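Salicylic acid-binding protein 2 (Nicotiana tabacum, PDB 1XKL) hydrolyses methyl salicylate to salicylate and methanol, releasing the active defence hormone that plants use to establish systemic acquired resistance. Local coordinates at residues D45-K48 and I49-R53; T54-D57 and Y58-L62; Y191-D194 and E195-G198; E215-Q218 and R219-D223. One frame throughout, in Å; residues are numbered along the deposited sequence.

Contact 1: residues D45-K48 and I49-R53; sequences DLRK and IEELR
E51 turns its carboxylate back over the start of its own turn, and the backbone N of K48 meets that flat group from above its plane, with K48 N 2.8 Å from E51 OE2. The same oxygen rests on K48 CB, and R47 CG lies nearer OE1. The guanidinium of R47 is engaged at its edge by D45: NE and NH2 each take one carboxylate oxygen, nearly in the guanidinium plane, with NH2 2.6 Å from D45 OD1. One face of the R53 guanidinium lies over E51 O, offset toward the rim.

The return bond runs from E51 N to K48 O at 2.9 Å, closing the short 3-10 segment 49-51. K48 and E51 are therefore joined twice, and the side-chain half resembles the glutamate arm of a capping box. The K48 ammonium does not close a salt bridge here: NZ is 4.5 Å from E51 OE2.

D45 OD2 also accepts from R47 N, an Asx turn, and from A41 N. With several N-H groups and the R47 charge converging on it, the D45 carboxylate is probably held ionised, while the E51 carboxylate takes the K48 N-H and may gain some longer-range stabilisation from the K48 charge.

Contact 2: residues T54-D57 and Y58-L62; sequences TLYD and YTLPL
The hydrogen bonds between L55 and T59 show how a threonine can bind the helix that carries it. L55 O takes two donors from T59: the backbone N at 2.9 Å from L55 O, and the hydroxyl, with T59 OG1 2.7 Å from L55 O and placed above the carbonyl plane. The T59 torsion (chi1 -47°) sets OG1 beside its own backbone N, which lets hydroxyl and N-H converge on one carbonyl. OG1 is used again, as a partner of N86 ND2. One turn earlier T54 is the N-cap, its OG1 accepting from D57 N at 3.2 Å. The bond from Y58 N to T54 O is weak, and the helix is kinked near P61, whose ring nitrogen carries no hydrogen to give.

Apolar contacts run along two flanks. L55 CD1 comes to the edge of the Y58 ring, near its plane, 3.9 Å from Y58 CD2. Y56 CE1 meets L60 CD1 obliquely at 4.1 Å, a looser touch.

These residues form the first turns of helix 55-67, which follows the loop after strand 33-36. L55 packs on N86 and L89 of helix 83-93 and on L186 of helix 183-188, and its backbone N donates to D185 of the latter. The Y58 ring meets F182 and touches H11, and the Y58 side chain comes within about 5 Å of that of A13, a salicylate-binding residue.

Contact 3: residues Y191-D194 and E195-G198; sequences YFTD and ERFG
F192 meets F197 mainly through its CB, which lies 3.7 Å from F197 CG and makes an off-centre CH-pi contact with that ring. The two rings themselves are oblique, their centroids 5.2 Å apart and their planes inclined at 40°.

T193 comes next and works through both main chain and side chain. Its carbonyl oxygen accepts from G198 N in the carbonyl plane, T193 O to G198 N being 3.0 Å with a nearly straight N-H, and F197 CB packs against the same oxygen. The hydroxyl lies between its own backbone N and carbonyl carbon (chi1 68°), from where OG1 reaches R196 N at 3.4 Å, a weak bond.

D194 follows, tied to the end of the turn through solvent: one water donates both to D194 OD2 and to G198 O, at 2.9 Å from G198 O.

The five-residue step from the T193 carbonyl to the G198 N-H is a pi-turn. It lies away from the active site, and E92 OE1 accepts from the backbone N of both T193 and F197. The turn thereby joins the connection leading into strand 202-207 of the central parallel sheet of this alpha/beta hydrolase to helix 83-93.

Contact 4: residues E215-Q218 and R219-D223; sequences EEFQ and RWQID
E215 and R219 are brought side by side by unlike torsions: the glutamate is fully extended (chi1 -178°), whereas the arginine bends at its second and third torsions, which lets its NH2 end draw level with the carboxylate while the two chains run alongside each other, pointing the same way. R219 NH2 then lies 2.6 Å from E215 OE1, in the guanidinium plane and on the anti lone pair of the oxygen. This salt bridge is shared, since NH2 also pairs with E232.

F217 has CG opposite its backbone N (chi1 -176°), as has W220, and their rings come out near parallel, planes 12° apart. They are slid so far that they barely overlap, and the touch is F217 CE1 against W220 CE3 at 3.8 Å. Q221 CG sits over one face of the F217 ring, 4.1 Å from its centroid. Q221 NE2 lies 3.4 Å from F217 CE2, but its hydrogen bond goes to A106 O, while Q221 OE1 accepts from M108 N. These two bonds fix the amide's rotation.

Regular helical bonds run beneath, with R219 N 2.8 Å from E215 O. Helix 215-225 is the crossover of the beta-alpha-beta unit between strands 202-207 and 229-233. On its inner side Q218 ties OE1 to C207 N and NE2 to I213 O and touches D210, the charge-relay aspartate. Such placement, with the helix backing the acid of the triad, belongs to the alpha/beta hydrolase fold.

Overall arrangement
All four contacts are short-range units set in series along one alpha/beta hydrolase chain. Contacts 1 and 2 are neighbours, centres about 10 Å apart: the loop after strand 33-36 runs into helix 55-67, and R47 and L52 pack back on that helix. Contact 3 comes much later in the chain yet lies about 17 Å from contact 2, centre to centre, and its Y191 hydroxyl touches T54, L55 and Y56 at the N-terminal end of helix 55-67. Contact 4, on helix 215-225, is on the other side of the chain's centre from contacts 1 and 2, with centres about 31 Å and 26 Å away. Contact 2 comes near the salicylate site through Y58, while contact 4 touches the charge-relay aspartate through Q218.

Contact 1: residues D45-K48 and I49-R53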
loop_
_atom_site.group_PDB
_atom_site.type_symbol
_atom_site.label_atom_id
_atom_site.label_comp_id
_atom_site.label_asym_id
_atom_site.label_seq_id
_atom_site.Cartn_x
_atom_site.Cartn_y
_atom_site.Cartn_z
ATOM N N ASP A 45 7.719 -14.132 -18.448
ATOM C CA ASP A 45 7.236 -13.355 -19.592
ATOM C C ASP A 45 6.581 -12.098 -19.032
ATOM O O ASP A 45 5.755 -12.174 -18.125
ATOM C CB ASP A 45 6.201 -14.152 -20.399
ATOM C CG ASP A 45 5.891 -13.512 -21.743
ATOM O OD1 ASP A 45 6.707 -13.658 -22.677
ATOM O OD2 ASP A 45 4.841 -12.846 -21.865
ATOM N N LEU A 46 6.941 -10.943 -19.586
ATOM C CA LEU A 46 6.423 -9.658 -19.116
ATOM C C LEU A 46 5.011 -9.301 -19.572
ATOM O O LEU A 46 4.453 -8.304 -19.120
ATOM C CB LEU A 46 7.391 -8.540 -19.525
ATOM C CG LEU A 46 8.827 -8.647 -18.979
ATOM C CD1 LEU A 46 9.761 -7.711 -19.748
ATOM C CD2 LEU A 46 8.826 -8.321 -17.490
ATOM N N ARG A 47 4.433 -10.087 -20.476
ATOM C CA ARG A 47 3.069 -9.804 -20.925
ATOM C C ARG A 47 2.094 -10.143 -19.798
ATOM O O ARG A 47 2.386 -10.983 -18.942
ATOM C CB ARG A 47 2.734 -10.623 -22.181
ATOM C CG ARG A 47 3.233 -10.011 -23.484
ATOM C CD ARG A 47 3.239 -11.011 -24.633
ATOM N NE ARG A 47 4.285 -12.013 -24.443
ATOM C CZ ARG A 47 4.823 -12.738 -25.417
ATOM N NH1 ARG A 47 4.424 -12.597 -26.672
ATOM N NH2 ARG A 47 5.784 -13.595 -25.138
ATOM N N LYS A 48 0.950 -9.461 -19.795
ATOM C CA LYS A 48 -0.098 -9.668 -18.798
ATOM C C LYS A 48 -1.216 -10.491 -19.423
ATOM O O LYS A 48 -1.452 -10.420 -20.629
ATOM C CB LYS A 48 -0.674 -8.328 -18.333
ATOM C CG LYS A 48 0.317 -7.432 -17.611
ATOM C CD LYS A 48 -0.309 -6.085 -17.264
ATOM C CE LYS A 48 0.699 -5.165 -16.577
ATOM N NZ LYS A 48 1.916 -4.898 -17.412
ATOM N N ILE A 49 -1.911 -11.259 -18.593
ATOM C CA ILE A 49 -2.997 -12.101 -19.062
ATOM C C ILE A 49 -4.082 -11.306 -19.794
ATOM O O ILE A 49 -4.713 -11.820 -20.714
ATOM C CB ILE A 49 -3.634 -12.873 -17.891
ATOM C CG1 ILE A 49 -4.726 -13.813 -18.416
ATOM C CG2 ILE A 49 -4.206 -11.901 -16.873
ATOM C CD1 ILE A 49 -4.214 -14.864 -19.390
ATOM N N GLU A 50 -4.289 -10.054 -19.389
ATOM C CA GLU A 50 -5.303 -9.205 -20.012
ATOM C C GLU A 50 -4.951 -8.830 -21.451
ATOM O O GLU A 50 -5.783 -8.291 -22.180
ATOM C CB GLU A 50 -5.506 -7.922 -19.198
ATOM C CG GLU A 50 -6.043 -8.129 -17.786
ATOM C CD GLU A 50 -4.965 -8.481 -16.770
ATOM O OE1 GLU A 50 -5.327 -8.738 -15.603
ATOM O OE2 GLU A 50 -3.767 -8.492 -17.127
ATOM N N GLU A 51 -3.720 -9.103 -21.861
ATOM C CA GLU A 51 -3.295 -8.783 -23.219
ATOM C C GLU A 51 -3.550 -9.953 -24.153
ATOM O O GLU A 51 -3.390 -9.831 -25.365
ATOM C CB GLU A 51 -1.803 -8.446 -23.242
ATOM C CG GLU A 51 -1.419 -7.243 -22.401
ATOM C CD GLU A 51 0.082 -7.072 -22.285
ATOM O OE1 GLU A 51 0.759 -7.009 -23.330
ATOM O OE2 GLU A 51 0.584 -6.999 -21.145
ATOM N N LEU A 52 -3.942 -11.091 -23.591
ATOM C CA LEU A 52 -4.193 -12.277 -24.403
ATOM C C LEU A 52 -5.682 -12.549 -24.520
ATOM O O LEU A 52 -6.386 -12.638 -23.516
ATOM C CB LEU A 52 -3.504 -13.497 -23.782
ATOM C CG LEU A 52 -2.067 -13.329 -23.278
ATOM C CD1 LEU A 52 -1.557 -14.664 -22.742
ATOM C CD2 LEU A 52 -1.181 -12.836 -24.413
ATOM N N ARG A 53 -6.171 -12.684 -25.741
ATOM C CA ARG A 53 -7.587 -12.960 -25.908
ATOM C C ARG A 53 -7.867 -14.247 -26.673
ATOM O O ARG A 53 -9.012 -14.680 -26.747
ATOM C CB ARG A 53 -8.265 -11.762 -26.562
ATOM C CG ARG A 53 -7.426 -11.091 -27.629
ATOM C CD ARG A 53 -7.902 -9.666 -27.892
ATOM N NE ARG A 53 -7.113 -8.650 -27.185
ATOM C CZ ARG A 53 -7.069 -8.496 -25.864
ATOM N NH1 ARG A 53 -7.766 -9.294 -25.068
ATOM N NH2 ARG A 53 -6.342 -7.519 -25.338
#

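Contact 2: residues T54-D57 and Y58-L62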
loop_
_atom_site.group_PDB
_atom_site.type_symbol
_atom_site.label_atom_id
_atom_site.label_comp_id
_atom_site.label_asym_id
_atom_site.label_seq_id
_atom_site.Cartn_x
_atom_site.Cartn_y
_atom_site.Cartn_z
ATOM N N THR A 54 -6.823 -14.865 -27.224
ATOM C CA THR A 54 -6.965 -16.124 -27.963
ATOM C C THR A 54 -5.854 -17.103 -27.580
ATOM O O THR A 54 -4.784 -16.697 -27.106
ATOM C CB THR A 54 -6.868 -15.928 -29.493
ATOM O OG1 THR A 54 -5.521 -15.588 -29.851
ATOM C CG2 THR A 54 -7.814 -14.832 -29.958
ATOM N N LEU A 55 -6.097 -18.391 -27.808
ATOM C CA LEU A 55 -5.090 -19.395 -27.491
ATOM C C LEU A 55 -3.838 -19.127 -28.321
ATOM O O LEU A 55 -2.716 -19.388 -27.878
ATOM C CB LEU A 55 -5.609 -20.807 -27.783
ATOM C CG LEU A 55 -4.624 -21.935 -27.437
ATOM C CD1 LEU A 55 -4.382 -21.946 -25.934
ATOM C CD2 LEU A 55 -5.182 -23.269 -27.893
ATOM N N TYR A 56 -4.030 -18.586 -29.520
ATOM C CA TYR A 56 -2.903 -18.286 -30.393
ATOM C C TYR A 56 -1.939 -17.262 -29.780
ATOM O O TYR A 56 -0.725 -17.427 -29.879
ATOM C CB TYR A 56 -3.400 -17.800 -31.761
ATOM C CG TYR A 56 -2.291 -17.673 -32.781
ATOM C CD1 TYR A 56 -1.489 -16.531 -32.830
ATOM C CD2 TYR A 56 -2.002 -18.719 -33.654
ATOM C CE1 TYR A 56 -0.424 -16.436 -33.718
ATOM C CE2 TYR A 56 -0.939 -18.637 -34.547
ATOM C CZ TYR A 56 -0.152 -17.492 -34.572
ATOM O OH TYR A 56 0.913 -17.408 -35.441
ATOM N N ASP A 57 -2.473 -16.213 -29.153
ATOM C CA ASP A 57 -1.628 -15.188 -28.524
ATOM C C ASP A 57 -0.839 -15.807 -27.369
ATOM O O ASP A 57 0.307 -15.445 -27.120
ATOM C CB ASP A 57 -2.464 -14.041 -27.936
ATOM C CG ASP A 57 -3.274 -13.288 -28.977
ATOM O OD1 ASP A 57 -2.894 -13.287 -30.168
ATOM O OD2 ASP A 57 -4.289 -12.672 -28.586
ATOM N N TYR A 58 -1.485 -16.719 -26.650
ATOM C CA TYR A 58 -0.883 -17.398 -25.511
ATOM C C TYR A 58 0.221 -18.367 -25.936
ATOM O O TYR A 58 1.213 -18.539 -25.226
ATOM C CB TYR A 58 -1.984 -18.135 -24.740
ATOM C CG TYR A 58 -1.536 -18.961 -23.557
ATOM C CD1 TYR A 58 -0.643 -18.449 -22.608
ATOM C CD2 TYR A 58 -2.043 -20.248 -23.362
ATOM C CE1 TYR A 58 -0.273 -19.205 -21.493
ATOM C CE2 TYR A 58 -1.684 -21.008 -22.258
ATOM C CZ TYR A 58 -0.802 -20.487 -21.327
ATOM O OH TYR A 58 -0.458 -21.249 -20.228
ATOM N N THR A 59 0.056 -18.966 -27.111
ATOM C CA THR A 59 1.000 -19.945 -27.651
ATOM C C THR A 59 2.123 -19.337 -28.488
ATOM O O THR A 59 3.031 -20.041 -28.932
ATOM C CB THR A 59 0.259 -20.964 -28.541
ATOM O OG1 THR A 59 -0.918 -21.417 -27.863
ATOM C CG2 THR A 59 1.156 -22.159 -28.854
ATOM N N LEU A 60 2.056 -18.030 -28.708
ATOM C CA LEU A 60 3.051 -17.335 -29.505
ATOM C C LEU A 60 4.493 -17.810 -29.284
ATOM O O LEU A 60 5.196 -18.138 -30.239
ATOM C CB LEU A 60 2.940 -15.827 -29.245
ATOM C CG LEU A 60 3.503 -14.896 -30.312
ATOM C CD1 LEU A 60 2.901 -15.250 -31.670
ATOM C CD2 LEU A 60 3.180 -13.447 -29.946
ATOM N N PRO A 61 4.951 -17.875 -28.025
ATOM C CA PRO A 61 6.332 -18.321 -27.786
ATOM C C PRO A 61 6.645 -19.679 -28.419
ATOM O O PRO A 61 7.705 -19.866 -29.024
ATOM C CB PRO A 61 6.427 -18.356 -26.261
ATOM C CG PRO A 61 5.458 -17.278 -25.842
ATOM C CD PRO A 61 4.284 -17.552 -26.755
ATOM N N LEU A 62 5.721 -20.625 -28.289
ATOM C CA LEU A 62 5.922 -21.950 -28.860
ATOM C C LEU A 62 5.980 -21.868 -30.380
ATOM O O LEU A 62 6.813 -22.515 -31.017
ATOM C CB LEU A 62 4.793 -22.892 -28.430
ATOM C CG LEU A 62 4.839 -24.313 -29.002
ATOM C CD1 LEU A 62 6.186 -24.956 -28.665
ATOM C CD2 LEU A 62 3.694 -25.135 -28.414
#

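Contact 3: residues Y191-D194 and E195-G198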
loop_
_atom_site.group_PDB
_atom_site.type_symbol
_atom_site.label_atom_id
_atom_site.label_comp_id
_atom_site.label_asym_id
_atom_site.label_seq_id
_atom_site.Cartn_x
_atom_site.Cartn_y
_atom_site.Cartn_z
ATOM N N TYR A 191 -9.332 -24.553 -34.866
ATOM C CA TYR A 191 -7.887 -24.599 -35.050
ATOM C C TYR A 191 -7.264 -25.842 -35.682
ATOM O O TYR A 191 -6.497 -25.752 -36.642
ATOM C CB TYR A 191 -7.211 -24.382 -33.697
ATOM C CG TYR A 191 -7.251 -22.971 -33.161
ATOM C CD1 TYR A 191 -6.539 -21.948 -33.785
ATOM C CD2 TYR A 191 -7.930 -22.675 -31.981
ATOM C CE1 TYR A 191 -6.493 -20.663 -33.237
ATOM C CE2 TYR A 191 -7.891 -21.396 -31.426
ATOM C CZ TYR A 191 -7.168 -20.398 -32.054
ATOM O OH TYR A 191 -7.093 -19.153 -31.472
ATOM N N PHE A 192 -7.591 -26.994 -35.120
ATOM C CA PHE A 192 -7.017 -28.263 -35.538
ATOM C C PHE A 192 -7.774 -29.030 -36.610
ATOM O O PHE A 192 -9.001 -29.050 -36.620
ATOM C CB PHE A 192 -6.874 -29.129 -34.294
ATOM C CG PHE A 192 -6.676 -28.330 -33.041
ATOM C CD1 PHE A 192 -5.504 -27.600 -32.852
ATOM C CD2 PHE A 192 -7.656 -28.296 -32.058
ATOM C CE1 PHE A 192 -5.315 -26.836 -31.706
ATOM C CE2 PHE A 192 -7.480 -27.535 -30.905
ATOM C CZ PHE A 192 -6.300 -26.807 -30.724
ATOM N N THR A 193 -7.025 -29.668 -37.504
ATOM C CA THR A 193 -7.610 -30.462 -38.576
ATOM C C THR A 193 -6.944 -31.837 -38.586
ATOM O O THR A 193 -5.822 -31.996 -38.109
ATOM C CB THR A 193 -7.406 -29.799 -39.950
ATOM O OG1 THR A 193 -6.017 -29.827 -40.292
ATOM C CG2 THR A 193 -7.886 -28.350 -39.917
ATOM N N ASP A 194 -7.646 -32.824 -39.127
ATOM C CA ASP A 194 -7.145 -34.191 -39.193
ATOM C C ASP A 194 -5.928 -34.288 -40.109
ATOM O O ASP A 194 -4.976 -35.018 -39.832
ATOM C CB ASP A 194 -8.248 -35.106 -39.722
ATOM C CG ASP A 194 -7.894 -36.574 -39.623
ATOM O OD1 ASP A 194 -8.476 -37.363 -40.397
ATOM O OD2 ASP A 194 -7.059 -36.943 -38.774
ATOM N N GLU A 195 -5.972 -33.543 -41.202
ATOM C CA GLU A 195 -4.903 -33.549 -42.181
ATOM C C GLU A 195 -3.547 -33.153 -41.606
ATOM O O GLU A 195 -2.522 -33.747 -41.943
ATOM C CB GLU A 195 -5.258 -32.609 -43.329
ATOM C CG GLU A 195 -4.469 -32.855 -44.591
ATOM C CD GLU A 195 -4.709 -34.244 -45.151
ATOM O OE1 GLU A 195 -5.893 -34.642 -45.272
ATOM O OE2 GLU A 195 -3.714 -34.936 -45.473
ATOM N N ARG A 196 -3.535 -32.152 -40.734
ATOM C CA ARG A 196 -2.283 -31.680 -40.158
ATOM C C ARG A 196 -2.145 -32.108 -38.699
ATOM O O ARG A 196 -1.397 -33.039 -38.390
ATOM C CB ARG A 196 -2.208 -30.158 -40.319
ATOM C CG ARG A 196 -2.380 -29.728 -41.778
ATOM C CD ARG A 196 -2.387 -28.213 -41.968
ATOM N NE ARG A 196 -1.102 -27.602 -41.650
ATOM C CZ ARG A 196 0.031 -27.825 -42.310
ATOM N NH1 ARG A 196 0.057 -28.653 -43.342
ATOM N NH2 ARG A 196 1.146 -27.208 -41.939
ATOM N N PHE A 197 -2.870 -31.440 -37.808
ATOM C CA PHE A 197 -2.847 -31.777 -36.386
ATOM C C PHE A 197 -2.887 -33.289 -36.226
ATOM O O PHE A 197 -2.016 -33.883 -35.593
ATOM C CB PHE A 197 -4.076 -31.183 -35.681
ATOM C CG PHE A 197 -4.333 -31.762 -34.306
ATOM C CD1 PHE A 197 -3.648 -31.281 -33.191
ATOM C CD2 PHE A 197 -5.263 -32.785 -34.129
ATOM C CE1 PHE A 197 -3.867 -31.825 -31.927
ATOM C CE2 PHE A 197 -5.490 -33.337 -32.867
ATOM C CZ PHE A 197 -4.799 -32.851 -31.761
ATOM N N GLY A 198 -3.919 -33.891 -36.810
ATOM C CA GLY A 198 -4.125 -35.324 -36.721
ATOM C C GLY A 198 -3.078 -36.227 -37.340
ATOM O O GLY A 198 -3.078 -37.427 -37.077
HETATM O O HOH W 1 -5.698 -38.337 -36.193
#

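Contact 4: residues E215-Q218 and R219-D223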
loop_
_atom_site.group_PDB
_atom_site.type_symbol
_atom_site.label_atom_id
_atom_site.label_comp_id
_atom_site.label_asym_id
_atom_site.label_seq_id
_atom_site.Cartn_x
_atom_site.Cartn_y
_atom_site.Cartn_z
ATOM N N GLU A 215 -8.166 -38.968 -13.202
ATOM C CA GLU A 215 -7.837 -40.087 -14.084
ATOM C C GLU A 215 -8.978 -40.424 -15.019
ATOM O O GLU A 215 -8.773 -40.677 -16.210
ATOM C CB GLU A 215 -7.498 -41.335 -13.268
ATOM C CG GLU A 215 -7.093 -42.510 -14.144
ATOM C CD GLU A 215 -6.758 -43.761 -13.354
ATOM O OE1 GLU A 215 -6.202 -44.702 -13.956
ATOM O OE2 GLU A 215 -7.050 -43.808 -12.143
ATOM N N GLU A 216 -10.185 -40.436 -14.464
ATOM C CA GLU A 216 -11.363 -40.765 -15.248
ATOM C C GLU A 216 -11.491 -39.899 -16.492
ATOM O O GLU A 216 -11.776 -40.412 -17.577
ATOM C CB GLU A 216 -12.632 -40.661 -14.390
ATOM C CG GLU A 216 -12.728 -39.418 -13.506
ATOM C CD GLU A 216 -12.199 -39.651 -12.090
ATOM O OE1 GLU A 216 -11.032 -40.097 -11.953
ATOM O OE2 GLU A 216 -12.952 -39.385 -11.117
ATOM N N PHE A 217 -11.267 -38.594 -16.351
ATOM C CA PHE A 217 -11.377 -37.708 -17.505
ATOM C C PHE A 217 -10.204 -37.922 -18.452
ATOM O O PHE A 217 -10.333 -37.760 -19.665
ATOM C CB PHE A 217 -11.430 -36.239 -17.081
ATOM C CG PHE A 217 -11.634 -35.301 -18.232
ATOM C CD1 PHE A 217 -12.884 -35.176 -18.834
ATOM C CD2 PHE A 217 -10.562 -34.598 -18.765
ATOM C CE1 PHE A 217 -13.057 -34.366 -19.953
ATOM C CE2 PHE A 217 -10.725 -33.788 -19.880
ATOM C CZ PHE A 217 -11.973 -33.671 -20.481
ATOM N N GLN A 218 -9.050 -38.264 -17.892
ATOM C CA GLN A 218 -7.884 -38.522 -18.709
ATOM C C GLN A 218 -8.177 -39.752 -19.575
ATOM O O GLN A 218 -7.946 -39.739 -20.786
ATOM C CB GLN A 218 -6.657 -38.766 -17.824
ATOM C CG GLN A 218 -6.150 -37.533 -17.077
ATOM C CD GLN A 218 -4.907 -37.835 -16.263
ATOM O OE1 GLN A 218 -3.985 -38.485 -16.748
ATOM N NE2 GLN A 218 -4.874 -37.361 -15.029
ATOM N N ARG A 219 -8.700 -40.811 -18.961
ATOM C CA ARG A 219 -9.024 -42.026 -19.714
ATOM C C ARG A 219 -10.181 -41.745 -20.670
ATOM O O ARG A 219 -10.294 -42.372 -21.722
ATOM C CB ARG A 219 -9.395 -43.169 -18.763
ATOM C CG ARG A 219 -8.484 -43.272 -17.547
ATOM C CD ARG A 219 -8.008 -44.691 -17.273
ATOM N NE ARG A 219 -6.872 -45.071 -18.119
ATOM C CZ ARG A 219 -5.671 -45.406 -17.653
ATOM N NH1 ARG A 219 -4.702 -45.739 -18.493
ATOM N NH2 ARG A 219 -5.441 -45.403 -16.344
ATOM N N TRP A 220 -11.034 -40.793 -20.301
ATOM C CA TRP A 220 -12.161 -40.428 -21.142
ATOM C C TRP A 220 -11.652 -39.858 -22.459
ATOM O O TRP A 220 -12.182 -40.167 -23.526
ATOM C CB TRP A 220 -13.038 -39.388 -20.452
ATOM C CG TRP A 220 -14.230 -39.027 -21.266
ATOM C CD1 TRP A 220 -15.441 -39.666 -21.283
ATOM C CD2 TRP A 220 -14.310 -37.994 -22.256
ATOM N NE1 TRP A 220 -16.264 -39.098 -22.225
ATOM C CE2 TRP A 220 -15.596 -38.070 -22.837
ATOM C CE3 TRP A 220 -13.418 -37.015 -22.711
ATOM C CZ2 TRP A 220 -16.012 -37.203 -23.850
ATOM C CZ3 TRP A 220 -13.830 -36.151 -23.721
ATOM C CH2 TRP A 220 -15.118 -36.251 -24.279
ATOM N N GLN A 221 -10.624 -39.019 -22.386
ATOM C CA GLN A 221 -10.062 -38.418 -23.590
ATOM C C GLN A 221 -9.371 -39.450 -24.454
ATOM O O GLN A 221 -9.433 -39.385 -25.678
ATOM C CB GLN A 221 -9.055 -37.329 -23.232
ATOM C CG GLN A 221 -9.605 -36.222 -22.367
ATOM C CD GLN A 221 -8.551 -35.183 -22.080
ATOM O OE1 GLN A 221 -8.308 -34.290 -22.888
ATOM N NE2 GLN A 221 -7.904 -35.307 -20.935
ATOM N N ILE A 222 -8.686 -40.391 -23.818
ATOM C CA ILE A 222 -7.995 -41.436 -24.566
ATOM C C ILE A 222 -9.035 -42.273 -25.316
ATOM O O ILE A 222 -8.890 -42.540 -26.509
ATOM C CB ILE A 222 -7.178 -42.330 -23.615
ATOM C CG1 ILE A 222 -6.008 -41.517 -23.046
ATOM C CG2 ILE A 222 -6.675 -43.573 -24.352
ATOM C CD1 ILE A 222 -5.131 -42.290 -22.101
ATOM N N ASP A 223 -10.092 -42.653 -24.605
ATOM C CA ASP A 223 -11.169 -43.461 -25.172
ATOM C C ASP A 223 -12.000 -42.758 -26.249
ATOM O O ASP A 223 -12.360 -43.371 -27.253
ATOM C CB ASP A 223 -12.099 -43.941 -24.054
ATOM C CG ASP A 223 -11.445 -44.970 -23.151
ATOM O OD1 ASP A 223 -12.074 -45.380 -22.149
ATOM O OD2 ASP A 223 -10.298 -45.373 -23.443
#